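Local coordinates for protein probable tagatose 6-phosphate kinase (Sinorhizobium meliloti, PDB 3TXV) that probably acts in carbohydrate metabolism, perhaps as a tagatose 6-phosphate kinase, and resembles the GatZ/KbaZ-like subunits of tagatose-1,6-bisphosphate aldolase, at residues A[22-27]-A[421-426]; A[29-34]-A[72-77]; A[33-38]-A[410-415]; A[239-244]-A[268-273]; A[261-266]-A[283-288]. All coordinates share one frame; numbering follows the deposited sequence.

The five contacts sample a closed parallel (beta/alpha)8 barrel from wall to helical coat. Contact 5 is core: it pairs strands 261-264 and 283-288 and carries a buried charged cluster on the inside. The partly buried contact 1 sets strand 23-26, the other neighbour of strand 283-288, against the end of helix 407-424 by apolar packing. Contact 3, buried like contact 5, uses the same C-terminal helix and joins it to helix 31-43, whose first turn meets helix 68-81 in the partly exposed contact 2. Contact 4, nearer the surface and about 28 Å from contact 2 between centres, links two loop regions through a side-chain amide bonded to main chain.

Contact 1: A[22-27]-A[421-426]; sequences GIPSIC and DYFAAC
The pyrrolidine ring of Pro24 is the bump of this contact. It projects from strand 23-26 into a shallow hollow at the C-terminal end of helix 407-424, walled by Tyr422, Phe423 and Cys426, and each of its three outer carbons meets a different wall. Pro24 CB rests against Tyr422 CB (3.9 Å), at the root of the tyrosine rather than on its ring. Pro24 CG stands over one face of Phe423, 3.8 Å from the ring centroid and 15° off the normal, a CH-pi contact in which the two side chains cross at about a right angle. Phe423 CG lies anti to its own carbonyl carbon (chi1 -71°), which carries the ring across to the proline. Pro24 CD meets Cys426 SG at 3.7 Å. A second, smaller fit lies next door: Gly22 has no side chain, and the cysteine lies against bare main chain, with Cys426 SG 3.7 Å from Ile23 N. With an alanine in place of Pro24, CG and CD are gone, and the Phe423 face would probably lose its partner on the strand and the Cys426 sulfur its contact with CD, opening a gap in the hollow. Ile23 and Ser25 point away from the helix, and Ser25 OG is hydrogen-bonded to Glu51. Strand 23-26 bonds to strands 48-53 and 283-288, where the first and last barrel strands meet; outside it, helix 407-424 touches helix 272-280 through Tyr422 and Leu275, and helix 31-43 through Phe423 and Arg40.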
# COMPACT_ATOMS: atom_id res chain seq x y z
N GLY A 22 10.58 -8.70 10.90
CA GLY A 22 9.63 -7.60 10.76
C GLY A 22 8.58 -8.12 9.80
O GLY A 22 8.64 -9.27 9.36
N ILE A 23 7.60 -7.29 9.46
CA ILE A 23 6.60 -7.72 8.49
C ILE A 23 6.40 -6.68 7.38
O ILE A 23 6.33 -5.45 7.67
CB ILE A 23 5.27 -8.15 9.15
CG1 ILE A 23 4.35 -8.76 8.13
CG2 ILE A 23 4.56 -7.00 9.81
CD1 ILE A 23 3.50 -9.90 8.69
N PRO A 24 6.40 -7.14 6.11
CA PRO A 24 6.10 -6.28 4.96
C PRO A 24 4.62 -6.04 4.85
O PRO A 24 3.83 -6.96 5.08
CB PRO A 24 6.58 -7.10 3.75
CG PRO A 24 6.73 -8.44 4.23
CD PRO A 24 7.04 -8.39 5.68
N SER A 25 4.25 -4.80 4.56
CA SER A 25 2.84 -4.44 4.46
C SER A 25 2.49 -4.12 3.03
O SER A 25 3.07 -3.22 2.42
CB SER A 25 2.55 -3.25 5.36
OG SER A 25 1.17 -3.13 5.57
N ILE A 26 1.56 -4.86 2.46
CA ILE A 26 1.22 -4.64 1.07
C ILE A 26 -0.08 -3.88 0.97
O ILE A 26 -1.14 -4.46 1.23
CB ILE A 26 1.02 -5.96 0.34
CG1 ILE A 26 2.08 -7.03 0.76
CG2 ILE A 26 0.93 -5.70 -1.13
CD1 ILE A 26 3.56 -6.62 0.63
N CYS A 27 -0.01 -2.58 0.62
CA CYS A 27 -1.23 -1.83 0.30
C CYS A 27 -1.29 -1.59 -1.17
O CYS A 27 -1.03 -0.48 -1.66
CB CYS A 27 -1.30 -0.46 0.97
SG CYS A 27 -0.23 -0.35 2.32
N ASP A 421 12.86 -8.11 -1.92
CA ASP A 421 13.69 -7.29 -1.04
C ASP A 421 13.03 -7.04 0.31
O ASP A 421 13.71 -6.87 1.31
CB ASP A 421 14.09 -5.96 -1.70
CG ASP A 421 14.91 -6.15 -2.99
OD1 ASP A 421 15.76 -7.07 -3.06
OD2 ASP A 421 14.68 -5.36 -3.94
N TYR A 422 11.70 -7.01 0.33
CA TYR A 422 10.99 -6.75 1.57
C TYR A 422 11.07 -7.96 2.49
O TYR A 422 11.35 -7.81 3.68
CB TYR A 422 9.56 -6.28 1.32
CG TYR A 422 9.53 -4.84 0.87
CD1 TYR A 422 9.65 -4.50 -0.47
CD2 TYR A 422 9.44 -3.79 1.79
CE1 TYR A 422 9.65 -3.19 -0.90
CE2 TYR A 422 9.45 -2.45 1.37
CZ TYR A 422 9.56 -2.16 0.02
OH TYR A 422 9.57 -0.86 -0.43
N PHE A 423 10.90 -9.15 1.94
CA PHE A 423 11.03 -10.32 2.77
C PHE A 423 12.48 -10.54 3.18
O PHE A 423 12.77 -11.05 4.26
CB PHE A 423 10.42 -11.53 2.09
CG PHE A 423 8.93 -11.48 2.02
CD1 PHE A 423 8.16 -12.04 3.02
CD2 PHE A 423 8.29 -10.83 0.96
CE1 PHE A 423 6.76 -11.98 2.94
CE2 PHE A 423 6.90 -10.76 0.89
CZ PHE A 423 6.14 -11.34 1.88
N ALA A 424 13.41 -10.14 2.33
CA ALA A 424 14.81 -10.28 2.68
C ALA A 424 15.14 -9.47 3.93
O ALA A 424 15.98 -9.86 4.75
CB ALA A 424 15.69 -9.84 1.54
N ALA A 425 14.47 -8.34 4.08
CA ALA A 425 14.70 -7.52 5.24
C ALA A 425 13.94 -8.08 6.44
O ALA A 425 14.12 -7.63 7.55
CB ALA A 425 14.33 -6.10 4.95
N CYS A 426 13.12 -9.11 6.20
CA CYS A 426 12.31 -9.77 7.25
C CYS A 426 12.50 -11.29 7.28
O CYS A 426 12.49 -11.91 8.35
CB CYS A 426 10.82 -9.47 7.05
SG CYS A 426 10.42 -7.69 7.03

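Contact 2: A[29-34]-A[72-77]; sequences AHPLVI and TRFVGA
The CA atoms of Ile34 and Val75 lie 7.4 Å apart, the nearest backbone pair where the first turn of helix 31-43 comes beside helix 68-81. These are the helices that follow strands 23-26 and 48-53 of the (beta/alpha)8 barrel, neighbours in its outer layer. Phe74 does most of the bridging. With CG anti to the backbone N (chi1 176°), its ring reaches across the groove and presents an edge to the start of the other helix. Phe74 CZ meets Pro31 CD, which lies in the ring plane, at 3.9 Å. The adjacent Phe74 CE2 is 3.8 Å from Ile34 CD1 and 3.6 Å from Ala29 O, a carbonyl at the ring's rim. Deeper in, Ile34 CG2 and Val75 CG1 pack more loosely, at 4.4 Å, and Val75 goes on to touch Ile89 of strand 89-96. Shortened to an alanine, position 74 would be likely to leave Pro31 and the Ile34 CD1 methyl without their partner and open a gap between the start of helix 31-43 and the flank of helix 68-81. The helix start that receives the ring carries its own N-cap: His30 ND1 accepts from Leu32 N at 3.1 Å, with the donor close to the imidazole plane.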
# COMPACT_ATOMS: atom_id res chain seq x y z
N ALA A 29 -4.21 -2.62 -4.29
CA ALA A 29 -5.53 -3.11 -4.56
C ALA A 29 -5.46 -4.08 -5.70
O ALA A 29 -6.44 -4.78 -5.97
CB ALA A 29 -6.43 -1.96 -4.94
N HIS A 30 -4.31 -4.13 -6.38
CA HIS A 30 -4.22 -4.80 -7.67
C HIS A 30 -4.17 -6.31 -7.52
O HIS A 30 -3.27 -6.82 -6.85
CB HIS A 30 -3.01 -4.30 -8.49
CG HIS A 30 -3.12 -4.61 -9.95
ND1 HIS A 30 -2.99 -5.89 -10.46
CD2 HIS A 30 -3.42 -3.82 -11.01
CE1 HIS A 30 -3.18 -5.86 -11.77
NE2 HIS A 30 -3.45 -4.62 -12.13
N PRO A 31 -5.13 -7.03 -8.14
CA PRO A 31 -5.22 -8.51 -8.14
C PRO A 31 -3.88 -9.22 -8.39
O PRO A 31 -3.56 -10.17 -7.66
CB PRO A 31 -6.17 -8.81 -9.30
CG PRO A 31 -6.64 -7.48 -9.84
CD PRO A 31 -6.29 -6.43 -8.82
N LEU A 32 -3.10 -8.78 -9.38
CA LEU A 32 -1.82 -9.41 -9.64
C LEU A 32 -0.79 -9.12 -8.58
O LEU A 32 0.04 -9.97 -8.30
CB LEU A 32 -1.28 -9.05 -11.00
CG LEU A 32 -2.02 -9.71 -12.15
CD1 LEU A 32 -1.76 -8.91 -13.44
CD2 LEU A 32 -1.61 -11.17 -12.32
N VAL A 33 -0.80 -7.93 -7.99
CA VAL A 33 0.11 -7.67 -6.87
C VAL A 33 -0.29 -8.56 -5.67
O VAL A 33 0.56 -9.15 -5.02
CB VAL A 33 0.19 -6.17 -6.45
CG1 VAL A 33 1.08 -5.99 -5.19
CG2 VAL A 33 0.71 -5.32 -7.58
N ILE A 34 -1.57 -8.70 -5.40
CA ILE A 34 -1.95 -9.54 -4.29
C ILE A 34 -1.48 -11.00 -4.53
O ILE A 34 -0.76 -11.57 -3.68
CB ILE A 34 -3.46 -9.43 -3.99
CG1 ILE A 34 -3.75 -8.10 -3.30
CG2 ILE A 34 -3.92 -10.56 -3.06
CD1 ILE A 34 -5.03 -7.47 -3.76
N THR A 72 -12.79 -8.62 1.53
CA THR A 72 -12.42 -9.83 2.23
C THR A 72 -12.63 -11.08 1.38
O THR A 72 -12.05 -12.12 1.65
CB THR A 72 -13.22 -9.99 3.51
OG1 THR A 72 -12.43 -10.71 4.44
N ARG A 73 -13.46 -10.97 0.36
CA ARG A 73 -13.79 -12.11 -0.46
C ARG A 73 -13.05 -11.98 -1.78
O ARG A 73 -12.62 -12.98 -2.36
CB ARG A 73 -15.31 -12.17 -0.67
N PHE A 74 -12.91 -10.74 -2.26
CA PHE A 74 -11.97 -10.39 -3.32
C PHE A 74 -10.59 -11.03 -3.10
O PHE A 74 -10.13 -11.84 -3.90
CB PHE A 74 -11.88 -8.86 -3.39
CG PHE A 74 -10.88 -8.34 -4.38
CD1 PHE A 74 -11.18 -8.29 -5.74
CD2 PHE A 74 -9.64 -7.85 -3.94
CE1 PHE A 74 -10.26 -7.82 -6.64
CE2 PHE A 74 -8.72 -7.37 -4.83
CZ PHE A 74 -9.01 -7.35 -6.18
N VAL A 75 -9.93 -10.66 -2.00
CA VAL A 75 -8.67 -11.28 -1.61
C VAL A 75 -8.80 -12.83 -1.47
O VAL A 75 -7.90 -13.59 -1.86
CB VAL A 75 -8.10 -10.63 -0.31
CG1 VAL A 75 -6.81 -11.28 0.12
CG2 VAL A 75 -7.84 -9.16 -0.50
N GLY A 76 -9.90 -13.31 -0.92
CA GLY A 76 -10.08 -14.76 -0.82
C GLY A 76 -10.15 -15.51 -2.16
O GLY A 76 -9.71 -16.67 -2.28
N ALA A 77 -10.71 -14.85 -3.17
CA ALA A 77 -10.88 -15.44 -4.48
C ALA A 77 -9.53 -15.78 -5.14
O ALA A 77 -9.33 -16.86 -5.73
CB ALA A 77 -11.69 -14.49 -5.35

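Contact 3: A[33-38]-A[410-415]; sequences VIEAAM and LALAAV
Ala36 CB sits against the isopropyl group of Val415, 3.8 Å from Val415 CB and equally close to its CG1 methyl. That methyl, anti to the valine's backbone N (chi1 -162°), also reaches Val33, whose CG1 and CG2 both approach Val415 CG1 at 4.1 Å while the two valines cross at about a right angle. On the other flank Leu412 curls its end back to the opposite helix: Leu412 CD1 is 4.4 Å from Ala36 CB and 4.5 Å from Glu35 CG. Only the aliphatic part of Glu35 serves this apolar surface, since its carboxylate turns to a salt bridge with Lys408, one turn before Leu412. The small side chain of Ala36 lets the backbones come near, with Ala36 CA and Leu412 CA 5.6 Å apart. The helix axes pass at 9.2 Å and cross at -67°, a steep angle that confines the contact to a short patch. Helix 31-43 belongs to the outer layer of the barrel: Ala37 and Met38, a selenomethionine, face Val48 of strand 48-53, Met38 also touches helix 68-81, and Val33 reaches helix 290-310, leaving the Ala36 side to be covered by the C-terminal helix 407-424.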
# COMPACT_ATOMS: atom_id res chain seq x y z
N VAL A 33 -0.80 -7.93 -7.99
CA VAL A 33 0.11 -7.67 -6.87
C VAL A 33 -0.29 -8.56 -5.67
O VAL A 33 0.56 -9.15 -5.02
CB VAL A 33 0.19 -6.17 -6.45
CG1 VAL A 33 1.08 -5.99 -5.19
CG2 VAL A 33 0.71 -5.32 -7.58
N ILE A 34 -1.57 -8.70 -5.40
CA ILE A 34 -1.95 -9.54 -4.29
C ILE A 34 -1.48 -11.00 -4.53
O ILE A 34 -0.76 -11.57 -3.68
CB ILE A 34 -3.46 -9.43 -3.99
CG1 ILE A 34 -3.75 -8.10 -3.30
CG2 ILE A 34 -3.92 -10.56 -3.06
CD1 ILE A 34 -5.03 -7.47 -3.76
N GLU A 35 -1.86 -11.57 -5.69
CA GLU A 35 -1.43 -12.90 -6.13
C GLU A 35 0.06 -13.05 -5.96
O GLU A 35 0.54 -14.04 -5.42
CB GLU A 35 -1.82 -13.10 -7.59
CG GLU A 35 -1.42 -14.44 -8.28
CD GLU A 35 -2.19 -14.64 -9.61
OE1 GLU A 35 -3.10 -13.81 -9.92
OE2 GLU A 35 -1.92 -15.61 -10.34
N ALA A 36 0.80 -12.04 -6.40
CA ALA A 36 2.25 -12.05 -6.31
C ALA A 36 2.77 -11.96 -4.88
O ALA A 36 3.75 -12.61 -4.51
CB ALA A 36 2.82 -10.93 -7.15
N ALA A 37 2.11 -11.15 -4.07
CA ALA A 37 2.45 -11.06 -2.66
C ALA A 37 2.21 -12.38 -2.01
O ALA A 37 3.04 -12.85 -1.26
CB ALA A 37 1.65 -9.97 -1.97
N MSE A 38 1.08 -12.98 -2.28
CA MSE A 38 0.83 -14.28 -1.69
C MSE A 38 1.93 -15.29 -2.10
O MSE A 38 2.60 -15.82 -1.23
CB MSE A 38 -0.58 -14.77 -2.02
CG MSE A 38 -1.69 -14.14 -1.19
SE MSE A 38 -3.25 -14.36 -2.24
CE MSE A 38 -4.71 -14.15 -0.99
N LEU A 410 5.84 -13.22 -16.46
CA LEU A 410 6.76 -12.09 -16.51
C LEU A 410 6.23 -10.88 -15.72
O LEU A 410 7.01 -10.11 -15.13
CB LEU A 410 7.15 -11.76 -17.94
CG LEU A 410 8.03 -12.81 -18.65
CD1 LEU A 410 8.02 -12.60 -20.14
CD2 LEU A 410 9.48 -12.83 -18.12
N ALA A 411 4.91 -10.75 -15.66
CA ALA A 411 4.31 -9.74 -14.81
C ALA A 411 4.49 -10.05 -13.32
O ALA A 411 4.98 -9.22 -12.60
CB ALA A 411 2.84 -9.53 -15.19
N LEU A 412 4.12 -11.25 -12.84
CA LEU A 412 4.43 -11.62 -11.44
C LEU A 412 5.92 -11.46 -11.13
O LEU A 412 6.30 -10.97 -10.08
CB LEU A 412 4.06 -13.06 -11.15
CG LEU A 412 2.64 -13.56 -10.83
CD1 LEU A 412 1.52 -12.52 -11.09
CD2 LEU A 412 2.38 -14.88 -11.60
N ALA A 413 6.75 -11.87 -12.07
CA ALA A 413 8.20 -11.82 -11.92
C ALA A 413 8.68 -10.43 -11.63
O ALA A 413 9.59 -10.28 -10.83
CB ALA A 413 8.86 -12.31 -13.18
N ALA A 414 8.07 -9.44 -12.28
CA ALA A 414 8.38 -8.02 -12.01
C ALA A 414 7.99 -7.67 -10.58
O ALA A 414 8.85 -7.24 -9.80
CB ALA A 414 7.69 -7.10 -13.01
N VAL A 415 6.73 -7.89 -10.21
CA VAL A 415 6.28 -7.64 -8.83
C VAL A 415 7.22 -8.30 -7.79
O VAL A 415 7.75 -7.63 -6.87
CB VAL A 415 4.79 -8.05 -8.60
CG1 VAL A 415 4.26 -7.39 -7.38
CG2 VAL A 415 3.95 -7.63 -9.78

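Contact 4: A[239-244]-A[268-273]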
# COMPACT_ATOMS: atom_id res chain seq x y z
N VAL A 239 14.69 9.44 -5.26
CA VAL A 239 14.46 8.80 -3.96
C VAL A 239 15.45 9.36 -2.92
O VAL A 239 16.63 9.61 -3.22
CB VAL A 239 14.63 7.26 -4.08
CG1 VAL A 239 14.44 6.52 -2.72
CG2 VAL A 239 13.71 6.68 -5.15
N ILE A 240 14.96 9.58 -1.69
CA ILE A 240 15.84 9.92 -0.56
C ILE A 240 16.01 8.64 0.24
O ILE A 240 15.03 8.07 0.69
CB ILE A 240 15.23 10.98 0.37
CG1 ILE A 240 14.84 12.28 -0.36
CG2 ILE A 240 16.09 11.18 1.62
CD1 ILE A 240 15.89 12.91 -1.21
N ALA A 241 17.24 8.20 0.40
CA ALA A 241 17.54 6.98 1.16
C ALA A 241 17.51 7.20 2.69
O ALA A 241 17.85 8.28 3.19
CB ALA A 241 18.89 6.43 0.73
N TYR A 242 17.14 6.14 3.41
CA TYR A 242 17.16 6.09 4.88
C TYR A 242 18.53 6.33 5.48
O TYR A 242 19.44 5.53 5.30
CB TYR A 242 16.63 4.72 5.34
CG TYR A 242 16.72 4.40 6.82
CD1 TYR A 242 16.34 5.34 7.79
CD2 TYR A 242 17.14 3.14 7.25
CE1 TYR A 242 16.42 5.04 9.15
CE2 TYR A 242 17.23 2.82 8.62
CZ TYR A 242 16.86 3.78 9.56
OH TYR A 242 16.93 3.49 10.89
N ASP A 243 18.67 7.43 6.20
CA ASP A 243 19.91 7.74 6.88
C ASP A 243 19.84 7.22 8.31
O ASP A 243 19.08 7.72 9.14
CB ASP A 243 20.20 9.24 6.84
CG ASP A 243 21.67 9.54 7.01
OD1 ASP A 243 22.28 9.05 7.98
OD2 ASP A 243 22.23 10.25 6.15
N ARG A 244 20.64 6.19 8.56
CA ARG A 244 20.68 5.48 9.84
C ARG A 244 21.10 6.43 10.97
O ARG A 244 20.57 6.38 12.09
CB ARG A 244 21.60 4.27 9.73
CG ARG A 244 21.45 3.25 10.84
CD ARG A 244 21.85 1.84 10.37
NE ARG A 244 22.80 1.17 11.26
CZ ARG A 244 22.76 1.17 12.60
NH1 ARG A 244 21.78 1.78 13.26
NH2 ARG A 244 23.70 0.53 13.30
N ASP A 268 8.69 2.64 -0.24
CA ASP A 268 8.72 2.39 -1.67
C ASP A 268 10.00 2.86 -2.31
O ASP A 268 10.51 3.94 -1.95
CB ASP A 268 7.56 3.08 -2.33
CG ASP A 268 6.23 2.49 -1.91
OD1 ASP A 268 5.76 2.80 -0.79
OD2 ASP A 268 5.67 1.71 -2.71
N TYR A 269 10.52 2.03 -3.22
CA TYR A 269 11.72 2.32 -4.03
C TYR A 269 12.99 2.38 -3.22
O TYR A 269 14.00 2.81 -3.75
CB TYR A 269 11.60 3.62 -4.87
CG TYR A 269 10.28 3.79 -5.56
CD1 TYR A 269 9.91 2.92 -6.58
CD2 TYR A 269 9.39 4.77 -5.18
CE1 TYR A 269 8.68 3.00 -7.21
CE2 TYR A 269 8.14 4.88 -5.80
CZ TYR A 269 7.79 3.98 -6.83
OH TYR A 269 6.59 4.06 -7.49
N GLN A 270 12.96 2.00 -1.95
CA GLN A 270 14.20 2.10 -1.17
C GLN A 270 15.14 0.94 -1.56
O GLN A 270 14.66 -0.11 -2.01
CB GLN A 270 13.92 2.14 0.34
CG GLN A 270 13.29 3.43 0.84
CD GLN A 270 14.31 4.53 1.16
OE1 GLN A 270 15.39 4.27 1.67
NE2 GLN A 270 13.96 5.76 0.88
N THR A 271 16.46 1.12 -1.39
CA THR A 271 17.42 0.04 -1.72
C THR A 271 17.37 -1.12 -0.72
O THR A 271 17.36 -0.88 0.49
CB THR A 271 18.90 0.52 -1.72
OG1 THR A 271 19.31 0.90 -0.39
CG2 THR A 271 19.14 1.67 -2.76
N PRO A 272 17.35 -2.38 -1.22
CA PRO A 272 17.36 -3.56 -0.35
C PRO A 272 18.16 -3.37 0.94
O PRO A 272 17.79 -3.92 1.99
CB PRO A 272 18.03 -4.64 -1.22
CG PRO A 272 17.87 -4.15 -2.66
CD PRO A 272 17.25 -2.76 -2.63
N ASP A 273 19.25 -2.61 0.84
CA ASP A 273 20.12 -2.32 1.96
C ASP A 273 19.39 -1.45 2.98
O ASP A 273 19.21 -1.86 4.14
CB ASP A 273 21.37 -1.61 1.46
CG ASP A 273 22.62 -2.10 2.16
OD1 ASP A 273 23.02 -3.27 1.88
OD2 ASP A 273 23.20 -1.33 2.99
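Gln270 reaches across to the main chain on both sides of Ala241, and its amide carries the contact. From CB, the chain runs to CG and bends there (chi2 -85°), bringing the flat amide up to segment 239-244. CD lies 3.6 Å from Ile240 O. OE1 accepts from Tyr242 N at 3.1 Å, with an N-H...O angle of 152°, and the donor is tilted out of the amide carbonyl plane; the same oxygen is 3.5 Å from Ala241 CA. NE2 donates to Ile240 O at 2.6 Å, bent to 146°, with that oxygen close to the amide plane, and NE2 also lies 3.7 Å from Val239 CG1. One amide thus serves both a C=O and an N-H two residues apart, as a neighbouring strand would, and the two bonds fix which way round it is turned. Beside it, Val239 CG2 packs on Tyr269 CB at 3.7 Å, whereas the tyrosine ring leads away to Phe234, Phe294 and Tyr353, whose carbonyl binds its hydroxyl. Tyr242 likewise carries its hydroxyl away from segment 268-273, to a hydrogen bond with Asp281. The partners are loops following strands 223-227 and 261-264 of the barrel: one forms a small antiparallel hairpin, strands 233-234 and 239-240, and the other leads into helix 272-280, N-capped by Thr271 through Ala274 N, the beta-to-alpha connection of a (beta/alpha)8 barrel.

Contact 5: A[261-266]-A[283-288]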
# COMPACT_ATOMS: atom_id res chain seq x y z
N VAL A 261 6.51 -1.63 18.01
CA VAL A 261 7.50 -1.34 16.97
C VAL A 261 7.06 -0.08 16.23
O VAL A 261 5.95 0.40 16.45
CB VAL A 261 7.60 -2.51 15.99
CG1 VAL A 261 7.93 -3.80 16.73
CG2 VAL A 261 6.29 -2.68 15.24
N PHE A 262 7.90 0.43 15.33
CA PHE A 262 7.45 1.45 14.37
C PHE A 262 6.92 0.92 13.03
O PHE A 262 7.55 0.08 12.40
CB PHE A 262 8.54 2.47 14.11
CG PHE A 262 8.88 3.30 15.30
CD1 PHE A 262 7.88 3.70 16.18
CD2 PHE A 262 10.19 3.71 15.53
CE1 PHE A 262 8.20 4.49 17.29
CE2 PHE A 262 10.52 4.48 16.62
CZ PHE A 262 9.52 4.88 17.50
N GLU A 263 5.76 1.41 12.62
CA GLU A 263 5.32 1.32 11.24
C GLU A 263 5.90 2.46 10.45
O GLU A 263 5.85 3.65 10.89
CB GLU A 263 3.82 1.40 11.15
CG GLU A 263 3.29 1.26 9.75
CD GLU A 263 1.85 0.76 9.71
OE1 GLU A 263 1.54 -0.31 10.31
OE2 GLU A 263 1.02 1.44 9.05
N ALA A 264 6.47 2.13 9.30
CA ALA A 264 6.98 3.16 8.39
C ALA A 264 6.26 3.15 7.04
O ALA A 264 6.09 2.10 6.40
CB ALA A 264 8.49 3.06 8.24
N HIS A 265 5.80 4.33 6.62
CA HIS A 265 5.14 4.46 5.32
C HIS A 265 6.14 5.01 4.31
O HIS A 265 7.09 5.68 4.68
CB HIS A 265 3.92 5.40 5.41
CG HIS A 265 2.78 4.85 6.22
ND1 HIS A 265 1.49 5.35 6.12
CD2 HIS A 265 2.72 3.85 7.13
CE1 HIS A 265 0.70 4.68 6.94
NE2 HIS A 265 1.42 3.77 7.57
N SER A 266 5.91 4.71 3.04
CA SER A 266 6.72 5.24 1.93
C SER A 266 8.14 4.68 1.91
O SER A 266 9.11 5.39 1.63
CB SER A 266 6.74 6.80 1.91
OG SER A 266 5.54 7.34 2.42
N PHE A 283 11.95 0.03 12.60
CA PHE A 283 10.86 0.40 11.73
C PHE A 283 10.51 -0.93 11.13
O PHE A 283 11.00 -1.30 10.08
CB PHE A 283 11.33 1.44 10.72
CG PHE A 283 12.07 2.55 11.36
CD1 PHE A 283 11.38 3.62 11.93
CD2 PHE A 283 13.46 2.51 11.47
CE1 PHE A 283 12.08 4.65 12.58
CE2 PHE A 283 14.16 3.54 12.10
CZ PHE A 283 13.47 4.61 12.66
N ALA A 284 9.71 -1.69 11.87
CA ALA A 284 9.58 -3.12 11.64
C ALA A 284 8.42 -3.47 10.76
O ALA A 284 8.33 -4.59 10.26
CB ALA A 284 9.48 -3.87 12.95
N ILE A 285 7.50 -2.53 10.58
CA ILE A 285 6.41 -2.71 9.64
C ILE A 285 6.66 -1.72 8.54
O ILE A 285 6.79 -0.51 8.80
CB ILE A 285 5.05 -2.44 10.25
CG1 ILE A 285 4.71 -3.52 11.29
CG2 ILE A 285 4.04 -2.37 9.15
CD1 ILE A 285 3.81 -3.05 12.34
N LEU A 286 6.75 -2.26 7.33
CA LEU A 286 7.17 -1.57 6.13
C LEU A 286 6.03 -1.53 5.17
O LEU A 286 5.68 -2.55 4.59
CB LEU A 286 8.32 -2.35 5.49
CG LEU A 286 9.58 -2.44 6.34
CD1 LEU A 286 10.37 -3.66 5.96
CD2 LEU A 286 10.40 -1.14 6.18
N LYS A 287 5.48 -0.37 4.91
CA LYS A 287 4.40 -0.32 3.96
C LYS A 287 4.89 -0.01 2.58
O LYS A 287 5.55 0.97 2.34
CB LYS A 287 3.44 0.77 4.38
CG LYS A 287 2.63 0.44 5.58
CD LYS A 287 1.42 1.31 5.65
CE LYS A 287 0.16 0.51 5.63
NZ LYS A 287 -0.73 0.84 6.73
N VAL A 288 4.60 -0.89 1.64
CA VAL A 288 4.93 -0.61 0.29
C VAL A 288 3.66 -0.76 -0.43
O VAL A 288 2.90 -1.61 -0.12
CB VAL A 288 5.91 -1.61 -0.19
CG1 VAL A 288 5.40 -2.95 0.02
CG2 VAL A 288 6.28 -1.36 -1.60
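Main-chain bonds tie Ala264 to both Ile285 and Lys287: Ala264 N donates to Ile285 O (2.7 Å) and Lys287 N to Ala264 O (2.9 Å), both nearly straight. Toward the start of both strands, Phe262 O accepts from Ile285 N at 3.2 Å and, weakly, from Ala284 N. Apolar contacts line the flanks. Phe262 and Phe283 run alongside each other, their planes at 30° and centroids 5.7 Å apart, so displaced that little of one ring covers the other; Ala264 CB packs beside Phe283 CB. Val261 CG2 meets Ile285 CD1 at 3.8 Å. The strands are the last two of the parallel (beta/alpha)8 barrel and form a beta-alpha-beta unit with the intervening helix 272-280. Charged groups gather on the face that bears Glu263. Extended from a CG anti to its backbone N (chi1 -178°), Glu263 puts OE2 between two donors: His265 NE2, at 2.8 Å, meets the anti lone pair of OE2, and Lys287 NZ, at 3.0 Å in a salt bridge, comes from above the carboxylate plane. Asp94 is a second partner of Lys287 NZ, and Lys127 pairs with Glu263 OE1. The lysine chain bends over the imidazole, with Lys287 CD 3.4 Å from the centroid of the His265 ring, a CH-pi contact over one face. On its far nitrogen His265 ND1 is weakly bonded to Glu178; His265, Glu178 and His95 turn donor atoms toward one point, an arrangement that could perhaps hold a metal, though none is modelled.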